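Local coordinates for 2-aminomuconate 6-semialdehyde dehydrogenase (Burkholderia cenocepacia, PDB 4U3W), which probably oxidises 2-aminomuconate 6-semialdehyde to 2-aminomuconate, with NAD+ as the likely electron acceptor, at residues Thr206-Ala209 and Glu210-Asp214; Pro317-Glu320 and Arg321-Ala325; Leu358-Phe361 and Arg362-Val365; Pro378-Gly381 and Asp382-Asp386. One frame throughout, in Å; residues are numbered along the deposited sequence.

All four contacts are local, each within one continuous run of chain, and they come in series from interaction 1 to interaction 4. Interaction 1 lies on helix 203-214, between strands 192-196 and 222-224 of the larger mixed sheet, and its centre is about 49 Å from that of interaction 2. Interactions 2 and 3 sit on consecutive helices, 319-331 and 351-366, with centres about 24 Å apart; both pack on strands of the sheet that includes 413-419 and 393-396. Interaction 4 belongs to the loop joining strands 370-373 and 393-396, its nearest atoms about 8 Å from interaction 3. These sheets probably belong to the cofactor-binding and catalytic domains, respectively, of the aldehyde dehydrogenase fold.

Interaction 1: residues Thr206-Ala209 and Glu210-Asp214; sequences TLLA and EVMHD
Leu208 and Met212, one helical turn apart, meet obliquely through the far end of the methionine. Met212 CE reaches the branch point of the leucine, 4.0 Å from Leu208 CG, and lies near both of its methyls. A bend in the methionine chain at chi2 (-62°) turns the thioether back along the helix to make this contact. Both side chains are buried against helix 175-188, where Leu208 touches Phe179 and Met212 touches Val183 and Leu187.

On another side of the helix Glu210 runs out extended and slants past Leu207, whose CD2 lies 3.8 Å from Glu210 OE1. This is contact with a methyl; the charge of Glu210 is met by a salt bridge from OE1 to Arg98. Underneath, Met212 N donates to Leu208 O at 2.9 Å, an almost straight bond with an N-H...O angle of 173°. His213 N closes the next turn on Ala209 O at 2.9 Å. Ala209 CB faces Phe222 and Leu224 of strand 222-224. Such i to i+3 and i to i+4 packing is general to alpha helices; this one links strands 192-196 and 222-224 in a beta-alpha-beta unit.

Interaction 2: residues Pro317-Glu320 and Arg321-Ala325; sequences PIFE and RFVAA
Phe319 and Val323 make the close apolar part of this helical turn, their side chains running side by side in the same direction. The valine methyl CG2 sits over one face of the phenylalanine ring, 4.0 Å from the centroid and 16° off the ring normal, a CH-pi contact shifted toward the rim. The Phe319 ring swings out with CG anti to the backbone N (chi1 172°), which sets it alongside CG2 of Val323 on the next turn. Both residues lean on Ile416 of strand 413-419. Phe322, by contrast, carries its ring toward Val291 and Val294 of helix 287-299, and its CB rests 3.3 Å from Ile318 O.

The segments form the first turns of helix 319-331, with Ile318 at the N-cap position. Phe322 N donates to Ile318 O at 2.9 Å, and Val323 N to Phe319 O at the same length, so regular i to i+4 bonding starts at the cap.

The Arg321 side is looser and wetter. There the guanidinium comes obliquely past Ile318, with NH1 3.7 Å from Ile318 CG2, and it also makes a cation-pi contact with Phe287. Two waters extend the start of the helix through Pro317 O: one donates to that oxygen and accepts from Arg321 N. The other donates to Pro317 O at 2.9 Å and takes a hydrogen bond from Arg321 NH1 at 3.2 Å, lying in the guanidinium plane at its edge.

Interaction 3: residues Leu358-Phe361 and Arg362-Val365; sequences LSYF and RLAV
Arg362 turns back along its helix to lay its guanidinium over the preceding turn. A bend at chi3 (-62°) folds the chain back, and one face of the guanidinium then lies over Ser359 CA, which is 3.7 Å from Arg362 NH2. The same nitrogen passes Ser359 CB at 3.8 Å, while NH1 comes near Leu358 CB. The flat end therefore rests on backbone and CB atoms; its approach to Leu358 O is over the face, a poor direction for an N-H to donate. The backbone does bond there, Arg362 N donating to Leu358 O at 3.0 Å.

Next, Leu363 lies beside Tyr360, both side chains pointing the same way, and its methyl CD2 approaches Tyr360 CD1 at 4.1 Å. The tyrosine hydroxyl reaches beyond this pair to hydrogen-bond Glu407. Ala364 N then makes the shortest of the backbone bonds joining the two segments, 2.8 Å to Tyr360 O. Val365 ends the run with a weak bond, its N 3.4 Å from Phe361 O, and its methyl CG2 is also close to that oxygen.

These turns of helix 351-366 show a sided pattern. Tyr360, Leu363 and Ala364 pack on Cys404 of helix 403-406, whereas Phe361 meets the Trp395 ring nearly at right angles and touches Thr393, both on strand 393-396.

Interaction 4: residues Pro378-Gly381 and Asp382-Asp386; sequences PSFG and DARDD
Phe380 and Gly381 present successive backbone N-H groups to the carboxylate of Asp385, at a bend where the chain leads through Asp382 into a short 3-10 turn, 383-386. Gly381 has a positive phi (81°), a backbone value that glycine reaches easily. An Asx turn opens the following run: Asp382 OD1 accepts from Arg384 N, two residues on. Asp385 N in turn bonds to Asp382 O.

Asp385 holds the two N-H groups with separate oxygens. OD1 takes the Phe380 N-H through its syn lone pair at 2.8 Å, whereas OD2 is met by Gly381 N from above the carboxylate plane at 2.7 Å. A water donating to both OD1 and Pro378 O ties this carboxylate to the Pro378 carbonyl.

Arg384 lies across the Phe380 ring at about a right angle. Its CD stands over the ring centre, 4.2 Å from the centroid, in a CH-pi contact, and the guanidinium continues past the rim with its plane 27° from that of the ring. Phe380 CD1 is 3.4 Å from Arg384 CZ. Pro378 CB covers the opposite face of the ring, and Phe389 meets Phe380 edge-to-face.

What holds the guanidinium in this pose is a side-on salt bridge to Asp382. Arg384 NH2 binds OD2 at 2.9 Å, tilted from the guanidinium plane, while Arg384 NE points almost straight at Asp382 OD1, 3.0 Å away with an N-H...O angle of 178°.

Interaction 1: residues Thr206-Ala209 and Glu210-Asp214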
loop_
_atom_site.group_PDB
_atom_site.type_symbol
_atom_site.label_atom_id
_atom_site.label_comp_id
_atom_site.label_asym_id
_atom_site.label_seq_id
_atom_site.Cartn_x
_atom_site.Cartn_y
_atom_site.Cartn_z
ATOM N N THR A 206 1.091 3.803 -37.561
ATOM C CA THR A 206 2.183 4.323 -38.363
ATOM C C THR A 206 2.439 5.809 -38.018
ATOM O O THR A 206 3.608 6.230 -37.917
ATOM C CB THR A 206 1.925 4.162 -39.894
ATOM O OG1 THR A 206 1.594 2.789 -40.184
ATOM C CG2 THR A 206 3.229 4.524 -40.712
ATOM N N LEU A 207 1.370 6.587 -37.802
ATOM C CA LEU A 207 1.550 7.985 -37.388
ATOM C C LEU A 207 2.219 8.030 -36.050
ATOM O O LEU A 207 3.063 8.929 -35.765
ATOM C CB LEU A 207 0.175 8.709 -37.329
ATOM C CG LEU A 207 -0.459 8.958 -38.698
ATOM C CD1 LEU A 207 -1.751 9.751 -38.525
ATOM C CD2 LEU A 207 0.529 9.744 -39.524
ATOM N N LEU A 208 1.866 7.071 -35.190
ATOM C CA LEU A 208 2.537 7.028 -33.862
ATOM C C LEU A 208 4.072 6.801 -34.024
ATOM O O LEU A 208 4.908 7.444 -33.343
ATOM C CB LEU A 208 1.916 5.958 -32.959
ATOM C CG LEU A 208 2.520 5.850 -31.537
ATOM C CD1 LEU A 208 2.309 7.177 -30.786
ATOM C CD2 LEU A 208 1.881 4.715 -30.704
ATOM N N ALA A 209 4.449 5.905 -34.930
ATOM C CA ALA A 209 5.868 5.733 -35.239
ATOM C C ALA A 209 6.521 7.044 -35.701
ATOM O O ALA A 209 7.638 7.315 -35.307
ATOM C CB ALA A 209 6.055 4.613 -36.366
ATOM N N GLU A 210 5.837 7.828 -36.554
ATOM C CA GLU A 210 6.379 9.128 -36.986
ATOM C C GLU A 210 6.606 10.061 -35.805
ATOM O O GLU A 210 7.611 10.812 -35.745
ATOM C CB GLU A 210 5.420 9.810 -37.986
ATOM C CG GLU A 210 5.281 9.019 -39.269
ATOM C CD GLU A 210 4.393 9.685 -40.305
ATOM O OE1 GLU A 210 4.109 10.897 -40.174
ATOM O OE2 GLU A 210 3.999 8.997 -41.282
ATOM N N VAL A 211 5.684 10.025 -34.853
ATOM C CA VAL A 211 5.847 10.852 -33.641
ATOM C C VAL A 211 7.065 10.376 -32.832
ATOM O O VAL A 211 7.887 11.217 -32.393
ATOM C CB VAL A 211 4.545 10.865 -32.763
ATOM C CG1 VAL A 211 4.853 11.529 -31.390
ATOM C CG2 VAL A 211 3.462 11.655 -33.496
ATOM N N MET A 212 7.185 9.058 -32.620
ATOM C CA MET A 212 8.364 8.465 -31.964
ATOM C C MET A 212 9.666 8.967 -32.600
ATOM O O MET A 212 10.634 9.316 -31.909
ATOM C CB MET A 212 8.370 6.899 -32.048
ATOM C CG MET A 212 7.133 6.212 -31.412
ATOM S SD MET A 212 7.055 6.595 -29.618
ATOM C CE MET A 212 5.642 5.611 -29.116
ATOM N N HIS A 213 9.684 8.930 -33.927
ATOM C CA HIS A 213 10.811 9.389 -34.725
ATOM C C HIS A 213 11.059 10.895 -34.551
ATOM O O HIS A 213 12.194 11.316 -34.335
ATOM C CB HIS A 213 10.551 9.074 -36.208
ATOM C CG HIS A 213 11.773 9.213 -37.059
ATOM N ND1 HIS A 213 12.901 8.451 -36.852
ATOM C CD2 HIS A 213 12.053 10.021 -38.108
ATOM C CE1 HIS A 213 13.829 8.784 -37.732
ATOM N NE2 HIS A 213 13.337 9.726 -38.516
ATOM N N ASP A 214 9.990 11.699 -34.622
ATOM C CA ASP A 214 10.154 13.144 -34.556
ATOM C C ASP A 214 10.613 13.618 -33.167
ATOM O O ASP A 214 11.407 14.561 -33.067
ATOM C CB ASP A 214 8.864 13.859 -34.986
ATOM C CG ASP A 214 8.665 13.859 -36.499
ATOM O OD1 ASP A 214 9.636 13.557 -37.250
ATOM O OD2 ASP A 214 7.524 14.147 -36.949
#

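Interaction 2: residues Pro317-Glu320 and Arg321-Ala325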
loop_
_atom_site.group_PDB
_atom_site.type_symbol
_atom_site.label_atom_id
_atom_site.label_comp_id
_atom_site.label_asym_id
_atom_site.label_seq_id
_atom_site.Cartn_x
_atom_site.Cartn_y
_atom_site.Cartn_z
ATOM N N PRO A 317 -41.608 -7.208 -14.990
ATOM C CA PRO A 317 -42.631 -6.148 -15.077
ATOM C C PRO A 317 -42.315 -4.956 -16.010
ATOM O O PRO A 317 -43.244 -4.272 -16.433
ATOM C CB PRO A 317 -42.747 -5.650 -13.627
ATOM C CG PRO A 317 -42.309 -6.782 -12.808
ATOM C CD PRO A 317 -41.206 -7.453 -13.590
ATOM N N ILE A 318 -41.048 -4.701 -16.355
ATOM C CA ILE A 318 -40.765 -3.615 -17.279
ATOM C C ILE A 318 -40.231 -4.124 -18.623
ATOM O O ILE A 318 -39.763 -3.326 -19.444
ATOM C CB ILE A 318 -39.727 -2.608 -16.691
ATOM C CG1 ILE A 318 -38.455 -3.324 -16.237
ATOM C CG2 ILE A 318 -40.321 -1.779 -15.536
ATOM C CD1 ILE A 318 -37.258 -2.382 -16.128
ATOM N N PHE A 319 -40.260 -5.442 -18.836
ATOM C CA PHE A 319 -39.600 -6.028 -20.023
ATOM C C PHE A 319 -40.171 -5.476 -21.339
ATOM O O PHE A 319 -39.429 -4.962 -22.183
ATOM C CB PHE A 319 -39.705 -7.569 -19.980
ATOM C CG PHE A 319 -39.238 -8.275 -21.247
ATOM C CD1 PHE A 319 -37.884 -8.479 -21.503
ATOM C CD2 PHE A 319 -40.151 -8.769 -22.150
ATOM C CE1 PHE A 319 -37.477 -9.158 -22.664
ATOM C CE2 PHE A 319 -39.743 -9.424 -23.294
ATOM C CZ PHE A 319 -38.395 -9.608 -23.557
ATOM N N GLU A 320 -41.487 -5.531 -21.511
ATOM C CA GLU A 320 -42.095 -5.103 -22.786
ATOM C C GLU A 320 -41.869 -3.629 -23.095
ATOM O O GLU A 320 -41.512 -3.277 -24.218
ATOM C CB GLU A 320 -43.607 -5.411 -22.794
ATOM C CG GLU A 320 -43.886 -6.893 -22.883
ATOM C CD GLU A 320 -45.275 -7.212 -23.445
ATOM O OE1 GLU A 320 -45.994 -6.288 -23.913
ATOM O OE2 GLU A 320 -45.639 -8.411 -23.433
ATOM N N ARG A 321 -42.041 -2.781 -22.087
ATOM C CA ARG A 321 -41.760 -1.347 -22.209
ATOM C C ARG A 321 -40.292 -1.085 -22.533
ATOM O O ARG A 321 -39.978 -0.185 -23.325
ATOM C CB ARG A 321 -42.099 -0.605 -20.903
ATOM C CG ARG A 321 -43.550 -0.544 -20.574
ATOM C CD ARG A 321 -43.809 0.319 -19.292
ATOM N NE ARG A 321 -42.974 1.526 -19.245
ATOM C CZ ARG A 321 -42.153 1.866 -18.248
ATOM N NH1 ARG A 321 -42.027 1.112 -17.162
ATOM N NH2 ARG A 321 -41.460 2.992 -18.331
ATOM N N PHE A 322 -39.390 -1.849 -21.908
ATOM C CA PHE A 322 -37.960 -1.669 -22.171
ATOM C C PHE A 322 -37.653 -2.029 -23.627
ATOM O O PHE A 322 -36.949 -1.300 -24.328
ATOM C CB PHE A 322 -37.108 -2.515 -21.219
ATOM C CG PHE A 322 -35.615 -2.238 -21.320
ATOM C CD1 PHE A 322 -34.825 -2.899 -22.250
ATOM C CD2 PHE A 322 -35.031 -1.297 -20.494
ATOM C CE1 PHE A 322 -33.430 -2.612 -22.342
ATOM C CE2 PHE A 322 -33.662 -0.993 -20.573
ATOM C CZ PHE A 322 -32.867 -1.666 -21.480
ATOM N N VAL A 323 -38.159 -3.160 -24.088
ATOM C CA VAL A 323 -37.862 -3.561 -25.467
ATOM C C VAL A 323 -38.362 -2.479 -26.441
ATOM O O VAL A 323 -37.644 -2.047 -27.324
ATOM C CB VAL A 323 -38.492 -4.917 -25.818
ATOM C CG1 VAL A 323 -38.200 -5.234 -27.280
ATOM C CG2 VAL A 323 -37.935 -6.014 -24.926
ATOM N N ALA A 324 -39.595 -2.017 -26.237
ATOM C CA ALA A 324 -40.191 -0.993 -27.093
ATOM C C ALA A 324 -39.386 0.310 -27.096
ATOM O O ALA A 324 -39.163 0.862 -28.150
ATOM C CB ALA A 324 -41.669 -0.712 -26.654
ATOM N N ALA A 325 -38.959 0.809 -25.927
ATOM C CA ALA A 325 -38.144 2.044 -25.875
ATOM C C ALA A 325 -36.780 1.892 -26.527
ATOM O O ALA A 325 -36.265 2.807 -27.178
ATOM C CB ALA A 325 -37.937 2.507 -24.419
HETATM O O HOH W 1 -43.426 -3.932 -19.555
HETATM O O HOH W 2 -43.831 -1.452 -16.850
#

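Interaction 3: residues Leu358-Phe361 and Arg362-Val365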
loop_
_atom_site.group_PDB
_atom_site.type_symbol
_atom_site.label_atom_id
_atom_site.label_comp_id
_atom_site.label_asym_id
_atom_site.label_seq_id
_atom_site.Cartn_x
_atom_site.Cartn_y
_atom_site.Cartn_z
ATOM N N LEU A 358 -23.468 -11.332 -40.405
ATOM C CA LEU A 358 -24.725 -11.625 -41.092
ATOM C C LEU A 358 -25.065 -13.126 -41.042
ATOM O O LEU A 358 -26.225 -13.511 -41.063
ATOM C CB LEU A 358 -24.681 -11.116 -42.544
ATOM C CG LEU A 358 -24.720 -9.586 -42.641
ATOM C CD1 LEU A 358 -24.587 -9.149 -44.068
ATOM C CD2 LEU A 358 -25.993 -8.975 -42.063
ATOM N N SER A 359 -24.044 -13.959 -40.928
ATOM C CA SER A 359 -24.244 -15.384 -40.717
ATOM C C SER A 359 -24.793 -15.697 -39.323
ATOM O O SER A 359 -25.596 -16.626 -39.137
ATOM C CB SER A 359 -22.927 -16.132 -40.927
ATOM O OG SER A 359 -23.112 -17.492 -40.629
ATOM N N TYR A 360 -24.360 -14.946 -38.313
ATOM C CA TYR A 360 -25.039 -15.069 -37.030
ATOM C C TYR A 360 -26.461 -14.553 -37.112
ATOM O O TYR A 360 -27.348 -15.088 -36.433
ATOM C CB TYR A 360 -24.300 -14.317 -35.916
ATOM C CG TYR A 360 -23.241 -15.179 -35.290
ATOM C CD1 TYR A 360 -23.593 -16.233 -34.456
ATOM C CD2 TYR A 360 -21.893 -14.950 -35.526
ATOM C CE1 TYR A 360 -22.642 -17.045 -33.892
ATOM C CE2 TYR A 360 -20.931 -15.759 -34.953
ATOM C CZ TYR A 360 -21.315 -16.801 -34.137
ATOM O OH TYR A 360 -20.369 -17.612 -33.544
ATOM N N PHE A 361 -26.696 -13.514 -37.913
ATOM C CA PHE A 361 -28.058 -12.968 -37.987
ATOM C C PHE A 361 -28.992 -14.026 -38.539
ATOM O O PHE A 361 -30.104 -14.204 -38.022
ATOM C CB PHE A 361 -28.128 -11.711 -38.854
ATOM C CG PHE A 361 -27.629 -10.461 -38.151
ATOM C CD1 PHE A 361 -26.985 -10.546 -36.932
ATOM C CD2 PHE A 361 -27.805 -9.214 -38.718
ATOM C CE1 PHE A 361 -26.527 -9.411 -36.315
ATOM C CE2 PHE A 361 -27.369 -8.098 -38.103
ATOM C CZ PHE A 361 -26.721 -8.190 -36.902
ATOM N N ARG A 362 -28.522 -14.760 -39.561
ATOM C CA ARG A 362 -29.296 -15.867 -40.098
ATOM C C ARG A 362 -29.437 -16.994 -39.071
ATOM O O ARG A 362 -30.510 -17.591 -38.939
ATOM C CB ARG A 362 -28.667 -16.410 -41.415
ATOM C CG ARG A 362 -28.728 -15.421 -42.578
ATOM C CD ARG A 362 -28.340 -16.038 -43.946
ATOM N NE ARG A 362 -26.970 -16.544 -44.013
ATOM C CZ ARG A 362 -25.895 -15.781 -44.223
ATOM N NH1 ARG A 362 -26.018 -14.461 -44.359
ATOM N NH2 ARG A 362 -24.688 -16.341 -44.287
ATOM N N LEU A 363 -28.366 -17.304 -38.337
ATOM C CA LEU A 363 -28.470 -18.352 -37.306
ATOM C C LEU A 363 -29.501 -18.024 -36.205
ATOM O O LEU A 363 -30.247 -18.917 -35.784
ATOM C CB LEU A 363 -27.104 -18.610 -36.666
ATOM C CG LEU A 363 -27.117 -19.644 -35.548
ATOM C CD1 LEU A 363 -27.582 -21.006 -36.037
ATOM C CD2 LEU A 363 -25.786 -19.734 -34.828
ATOM N N ALA A 364 -29.541 -16.764 -35.734
ATOM C CA ALA A 364 -30.534 -16.353 -34.723
ATOM C C ALA A 364 -31.939 -16.648 -35.205
ATOM O O ALA A 364 -32.762 -17.203 -34.458
ATOM C CB ALA A 364 -30.409 -14.852 -34.366
ATOM N N VAL A 365 -32.220 -16.313 -36.458
ATOM C CA VAL A 365 -33.540 -16.615 -37.021
ATOM C C VAL A 365 -33.847 -18.152 -37.032
ATOM O O VAL A 365 -34.973 -18.571 -36.695
ATOM C CB VAL A 365 -33.684 -16.041 -38.474
ATOM C CG1 VAL A 365 -34.949 -16.557 -39.134
ATOM C CG2 VAL A 365 -33.706 -14.532 -38.451
#

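Interaction 4: residues Pro378-Gly381 and Asp382-Asp386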
loop_
_atom_site.group_PDB
_atom_site.type_symbol
_atom_site.label_atom_id
_atom_site.label_comp_id
_atom_site.label_asym_id
_atom_site.label_seq_id
_atom_site.Cartn_x
_atom_site.Cartn_y
_atom_site.Cartn_z
ATOM N N PRO A 378 -27.974 -2.101 -44.456
ATOM C CA PRO A 378 -28.773 -1.098 -45.167
ATOM C C PRO A 378 -28.590 -1.186 -46.673
ATOM O O PRO A 378 -27.703 -1.878 -47.195
ATOM C CB PRO A 378 -28.207 0.219 -44.637
ATOM C CG PRO A 378 -26.765 -0.112 -44.315
ATOM C CD PRO A 378 -26.868 -1.498 -43.709
ATOM N N SER A 379 -29.438 -0.501 -47.412
ATOM C CA SER A 379 -29.252 -0.434 -48.852
ATOM C C SER A 379 -29.208 1.064 -49.274
ATOM O O SER A 379 -30.245 1.780 -49.196
ATOM C CB SER A 379 -30.397 -1.209 -49.516
ATOM O OG SER A 379 -30.377 -1.020 -50.873
ATOM N N PHE A 380 -28.043 1.520 -49.751
ATOM C CA PHE A 380 -27.803 2.943 -50.053
ATOM C C PHE A 380 -27.960 3.309 -51.529
ATOM O O PHE A 380 -28.310 4.427 -51.848
ATOM C CB PHE A 380 -26.378 3.367 -49.639
ATOM C CG PHE A 380 -26.115 3.309 -48.144
ATOM C CD1 PHE A 380 -26.657 4.260 -47.315
ATOM C CD2 PHE A 380 -25.253 2.360 -47.611
ATOM C CE1 PHE A 380 -26.413 4.249 -45.929
ATOM C CE2 PHE A 380 -24.965 2.344 -46.237
ATOM C CZ PHE A 380 -25.513 3.283 -45.410
ATOM N N GLY A 381 -27.593 2.410 -52.435
ATOM C CA GLY A 381 -27.666 2.749 -53.848
ATOM C C GLY A 381 -26.499 3.573 -54.352
ATOM O O GLY A 381 -26.573 4.204 -55.402
ATOM N N ASP A 382 -25.389 3.555 -53.626
ATOM C CA ASP A 382 -24.149 4.153 -54.134
ATOM C C ASP A 382 -22.980 3.353 -53.513
ATOM O O ASP A 382 -23.205 2.275 -52.952
ATOM C CB ASP A 382 -24.056 5.667 -53.795
ATOM C CG ASP A 382 -24.203 5.969 -52.299
ATOM O OD1 ASP A 382 -23.743 5.169 -51.445
ATOM O OD2 ASP A 382 -24.802 7.032 -51.937
ATOM N N ALA A 383 -21.770 3.899 -53.581
ATOM C CA ALA A 383 -20.575 3.136 -53.188
ATOM C C ALA A 383 -20.548 2.761 -51.691
ATOM O O ALA A 383 -19.801 1.894 -51.323
ATOM C CB ALA A 383 -19.303 3.905 -53.585
ATOM N N ARG A 384 -21.361 3.389 -50.838
ATOM C CA ARG A 384 -21.431 2.959 -49.454
ATOM C C ARG A 384 -21.887 1.477 -49.379
ATOM O O ARG A 384 -21.635 0.779 -48.375
ATOM C CB ARG A 384 -22.377 3.872 -48.653
ATOM C CG ARG A 384 -21.817 5.302 -48.433
ATOM C CD ARG A 384 -22.901 6.207 -47.825
ATOM N NE ARG A 384 -24.013 6.403 -48.770
ATOM C CZ ARG A 384 -25.128 7.079 -48.474
ATOM N NH1 ARG A 384 -25.278 7.654 -47.287
ATOM N NH2 ARG A 384 -26.099 7.173 -49.383
ATOM N N ASP A 385 -22.565 0.997 -50.436
ATOM C CA ASP A 385 -22.970 -0.386 -50.462
ATOM C C ASP A 385 -21.765 -1.283 -50.679
ATOM O O ASP A 385 -21.901 -2.486 -50.559
ATOM C CB ASP A 385 -24.015 -0.687 -51.578
ATOM C CG ASP A 385 -25.381 -0.104 -51.274
ATOM O OD1 ASP A 385 -25.699 0.054 -50.083
ATOM O OD2 ASP A 385 -26.160 0.154 -52.232
ATOM N N ASP A 386 -20.638 -0.720 -51.115
ATOM C CA ASP A 386 -19.420 -1.518 -51.312
ATOM C C ASP A 386 -18.617 -1.628 -50.005
ATOM O O ASP A 386 -17.587 -2.334 -49.959
ATOM C CB ASP A 386 -18.540 -0.920 -52.393
ATOM C CG ASP A 386 -19.228 -0.971 -53.776
ATOM O OD1 ASP A 386 -20.169 -1.779 -53.947
ATOM O OD2 ASP A 386 -18.804 -0.223 -54.666
HETATM O O HOH W 3 -25.014 -1.334 -47.614
HETATM O O HOH W 4 -28.333 -1.753 -51.993
#